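Local structure of peptidase M28 (Shewanella amazonensis SB2B, 3IIB) at residues 97-101 with 223-227; 72-76 with 260-264. The protein probably acts as a zinc-dependent metallopeptidase of family M28, a dipeptidase or carboxypeptidase that binds two zinc ions and works as a homodimer. All blocks are in the same frame, centred on the assembly; numbering follows the deposited sequence.

Contact 1: 97-101 with 223-227; sequences GSIAT and LELGS
Thr-101 meets strand residue Leu-225 with both its backbone and its side chain. The backbone N of Thr-101 donates to Leu-225 O over 3.0 Å. In return Leu-225 N donates to Thr-101 OG1 over 2.9 Å, and this bond is nearly straight at 172°. The hydroxyl thus stands in for a backbone carbonyl and takes up the strand's N-H. The side chain is turned for this: OG1 sits between the backbone N and the carbonyl carbon of Thr-101 (chi1 49°). The same turn lays the methyl Thr-101 CG2 alongside the strand, 3.5 Å from Leu-223 O. CG2 also touches CG of Leu-223 and CB of Leu-225. A valine here would probably leave the Leu-225 N-H without its acceptor. Further along, the CB of Ala-100 packs against Leu-225 O at 3.2 Å. Ser-227 then grips the loop from the strand side, its OG donating to Ser-98 O over 2.7 Å. That carbonyl also accepts from Trp-73 NE1, so two donors hold it. Ser-98 OG, anti to its own backbone nitrogen (chi1 -177°), donates to Ile-99 O in the carbonyl plane and is also bonded by Ala-198 N. Ser-98 OG comes within 3.8 Å of Leu-225 CD1. The loop runs at a slant to the strand. This loop joins strands 88-94 and 106-113. Strand 220-242 pairs with strand 62-84 and with strand 106-113, and Leu-225 also packs on Ala-94 and Ala-199 of strands 88-94 and 198-201.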
# COMPACT_ATOMS: atom_id res chain seq x y z
N GLY A 97 4.33 20.72 8.08
CA GLY A 97 4.64 21.83 8.95
C GLY A 97 5.09 21.45 10.35
O GLY A 97 5.48 22.35 11.11
N SER A 98 5.11 20.16 10.69
CA SER A 98 5.55 19.75 12.03
C SER A 98 6.96 20.25 12.31
O SER A 98 7.85 20.19 11.45
CB SER A 98 5.56 18.21 12.18
OG SER A 98 5.92 17.86 13.51
N ILE A 99 7.19 20.66 13.55
CA ILE A 99 8.52 20.85 14.03
C ILE A 99 9.18 19.47 14.20
O ILE A 99 8.51 18.44 14.26
CB ILE A 99 8.55 21.62 15.40
CG1 ILE A 99 7.85 20.84 16.53
CG2 ILE A 99 7.89 23.01 15.24
CD1 ILE A 99 8.24 21.34 17.96
N ALA A 100 10.50 19.48 14.30
CA ALA A 100 11.28 18.28 14.56
C ALA A 100 11.11 17.89 16.02
O ALA A 100 10.83 18.75 16.88
CB ALA A 100 12.80 18.52 14.25
N THR A 101 11.35 16.62 16.31
CA THR A 101 11.44 16.12 17.71
C THR A 101 12.73 16.60 18.32
O THR A 101 13.63 16.95 17.57
CB THR A 101 11.37 14.61 17.73
OG1 THR A 101 12.29 14.08 16.77
CG2 THR A 101 9.93 14.15 17.40
N LEU A 223 9.40 8.42 18.91
CA LEU A 223 9.08 9.21 17.72
C LEU A 223 10.25 10.14 17.38
O LEU A 223 10.74 10.89 18.24
CB LEU A 223 7.83 10.06 17.94
CG LEU A 223 7.34 10.93 16.79
CD1 LEU A 223 6.88 10.15 15.54
CD2 LEU A 223 6.18 11.82 17.30
N GLU A 224 10.66 10.07 16.13
CA GLU A 224 11.75 10.88 15.63
C GLU A 224 11.27 11.51 14.35
O GLU A 224 10.84 10.78 13.46
CB GLU A 224 12.99 10.03 15.33
CG GLU A 224 14.14 10.86 14.83
CD GLU A 224 15.43 10.09 14.68
OE1 GLU A 224 15.43 8.84 14.85
OE2 GLU A 224 16.45 10.77 14.42
N LEU A 225 11.31 12.85 14.31
CA LEU A 225 10.96 13.62 13.13
C LEU A 225 12.02 14.66 12.87
O LEU A 225 12.41 15.42 13.76
CB LEU A 225 9.61 14.31 13.25
CG LEU A 225 8.39 13.44 13.52
CD1 LEU A 225 7.18 14.34 13.84
CD2 LEU A 225 8.08 12.43 12.37
N GLY A 226 12.50 14.67 11.64
CA GLY A 226 13.44 15.67 11.20
C GLY A 226 12.57 16.56 10.31
O GLY A 226 11.70 16.08 9.58
N SER A 227 12.77 17.83 10.43
CA SER A 227 12.11 18.79 9.55
C SER A 227 12.85 20.09 9.74
O SER A 227 13.60 20.25 10.72
CB SER A 227 10.64 18.96 9.92
OG SER A 227 10.51 19.75 11.11

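Contact 2: 72-76 with 260-264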
# COMPACT_ATOMS: atom_id res chain seq x y z
N VAL A 72 8.20 27.73 3.32
CA VAL A 72 9.14 26.67 3.00
C VAL A 72 9.34 25.78 4.20
O VAL A 72 9.87 26.21 5.24
CB VAL A 72 10.49 27.23 2.50
CG1 VAL A 72 11.43 26.10 2.17
CG2 VAL A 72 10.29 28.10 1.27
N TRP A 73 8.91 24.54 4.03
CA TRP A 73 9.09 23.50 5.04
C TRP A 73 9.66 22.27 4.34
O TRP A 73 9.18 21.85 3.29
CB TRP A 73 7.74 23.16 5.69
CG TRP A 73 7.77 22.05 6.70
CD1 TRP A 73 8.07 22.16 8.04
CD2 TRP A 73 7.42 20.68 6.48
NE1 TRP A 73 7.96 20.94 8.65
CE2 TRP A 73 7.58 20.00 7.72
CE3 TRP A 73 7.04 19.94 5.36
CZ2 TRP A 73 7.34 18.62 7.87
CZ3 TRP A 73 6.80 18.57 5.53
CH2 TRP A 73 6.94 17.94 6.77
N ARG A 74 10.69 21.70 4.95
CA ARG A 74 11.41 20.52 4.44
C ARG A 74 11.26 19.37 5.42
O ARG A 74 11.53 19.52 6.61
CB ARG A 74 12.88 20.85 4.19
CG ARG A 74 13.10 22.03 3.21
N ARG A 75 10.86 18.22 4.89
CA ARG A 75 10.66 17.01 5.60
C ARG A 75 12.00 16.29 5.72
O ARG A 75 12.72 16.12 4.72
CB ARG A 75 9.71 16.12 4.81
CG ARG A 75 9.32 14.83 5.48
CD ARG A 75 8.49 13.96 4.52
NE ARG A 75 7.29 14.66 4.06
CZ ARG A 75 6.17 14.84 4.78
NH1 ARG A 75 6.07 14.31 5.98
NH2 ARG A 75 5.14 15.53 4.28
N GLY A 76 12.35 15.88 6.92
CA GLY A 76 13.53 15.06 7.10
C GLY A 76 13.10 13.63 7.39
O GLY A 76 12.11 13.11 6.83
N SER A 260 1.60 19.60 -4.79
CA SER A 260 1.22 18.34 -4.18
C SER A 260 1.98 18.18 -2.91
O SER A 260 2.84 19.00 -2.59
CB SER A 260 1.56 17.14 -5.09
OG SER A 260 2.96 16.86 -5.22
N TRP A 261 1.64 17.12 -2.17
CA TRP A 261 2.55 16.62 -1.11
C TRP A 261 3.74 15.85 -1.74
O TRP A 261 3.77 15.61 -2.99
CB TRP A 261 1.80 15.84 -0.02
CG TRP A 261 1.06 16.85 0.83
CD1 TRP A 261 -0.23 17.22 0.70
CD2 TRP A 261 1.65 17.75 1.78
NE1 TRP A 261 -0.53 18.24 1.58
CE2 TRP A 261 0.61 18.60 2.24
CE3 TRP A 261 2.95 17.94 2.28
CZ2 TRP A 261 0.83 19.60 3.18
CZ3 TRP A 261 3.17 18.92 3.22
CH2 TRP A 261 2.12 19.74 3.67
N ASP A 262 4.70 15.52 -0.89
CA ASP A 262 6.04 15.27 -1.37
C ASP A 262 6.46 13.81 -1.42
O ASP A 262 7.57 13.54 -1.88
CB ASP A 262 7.07 16.07 -0.54
CG ASP A 262 6.90 15.94 0.95
OD1 ASP A 262 5.76 15.84 1.48
OD2 ASP A 262 7.93 15.96 1.66
N GLU A 263 5.62 12.90 -0.92
CA GLU A 263 6.03 11.48 -0.76
C GLU A 263 5.55 10.53 -1.85
O GLU A 263 6.11 9.42 -1.99
CB GLU A 263 5.67 10.95 0.63
CG GLU A 263 6.22 11.85 1.76
CD GLU A 263 6.32 11.11 3.07
OE1 GLU A 263 5.26 10.78 3.60
OE2 GLU A 263 7.45 10.87 3.58
N GLY A 264 4.50 10.92 -2.58
CA GLY A 264 4.05 10.20 -3.80
C GLY A 264 4.54 10.93 -5.05
O GLY A 264 5.63 11.52 -5.07
O HOH W 1 9.87 18.08 2.16
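The guanidinium of Arg-75 has the edge of the Trp-73 indole over one face and the stacked carboxylate of Glu-263 over the other, while Asp-262 holds its edge. CH2 of Trp-73 lies 3.7 Å above the guanidinium plane and over its centre. The Glu-263 carboxylate on the opposite face is turned 24° to the guanidinium. Glu-263 OE2 is 3.8 Å from Arg-75 NE, a long salt bridge of charges alone, since no N-H points at it. Asp-262 is gripped side-on. Arg-75 NE donates to Asp-262 OD2 over 2.8 Å, and Arg-75 NH2 donates to Asp-262 OD1 over 2.9 Å. OD1 uses its syn lone pair; OD2 is met on the syn side but 23° out of the carboxylate plane. The arginine chain runs out extended and then bends at chi3 (-58°), which brings NE round to the aspartate. A water joins the backbone N of Arg-75 to Asp-262 OD2. The arginine's charge probably helps to keep both carboxylates ionised. Arg-75 NH1 is also hydrogen-bonded to Ala-94 O and Arg-75 NH2 to Thr-184 OG1, which further fixes the group's rotation, and Glu-263 OE1 is hydrogen-bonded to Thr-93. Trp-261 CE3 lies at the guanidinium edge, 3.8 Å from Arg-75 NH2. The Trp-261 ring also meets the zinc ligand His-402 edge-to-face, and its NE1 makes a weak hydrogen bond to the zinc ligand Glu-304. This is a salt-bridge network beside a two-zinc M28 peptidase site, linking the loop after strand 247-257 to strand 62-84.

After three N-terminal helices the chain runs along strand 62-84, which carries 72-76. It then passes through strand 88-94 to the loop 97-101. Contact 1 closes a loop of 121 residues when strand 220-242 returns past 97-101. Contact 2 closes later, when the loop after strand 247-257 comes back to 72-76. Contact 1 is therefore nested inside contact 2. Their centres are 12 Å apart, and they touch directly. Strands 62-84 and 220-242 are neighbours in one sheet, with Gly-76 N probably bonded to Gly-226 O. Contact 1 ties a connecting loop to that sheet. Contact 2 ties the sheet to the zinc-site region.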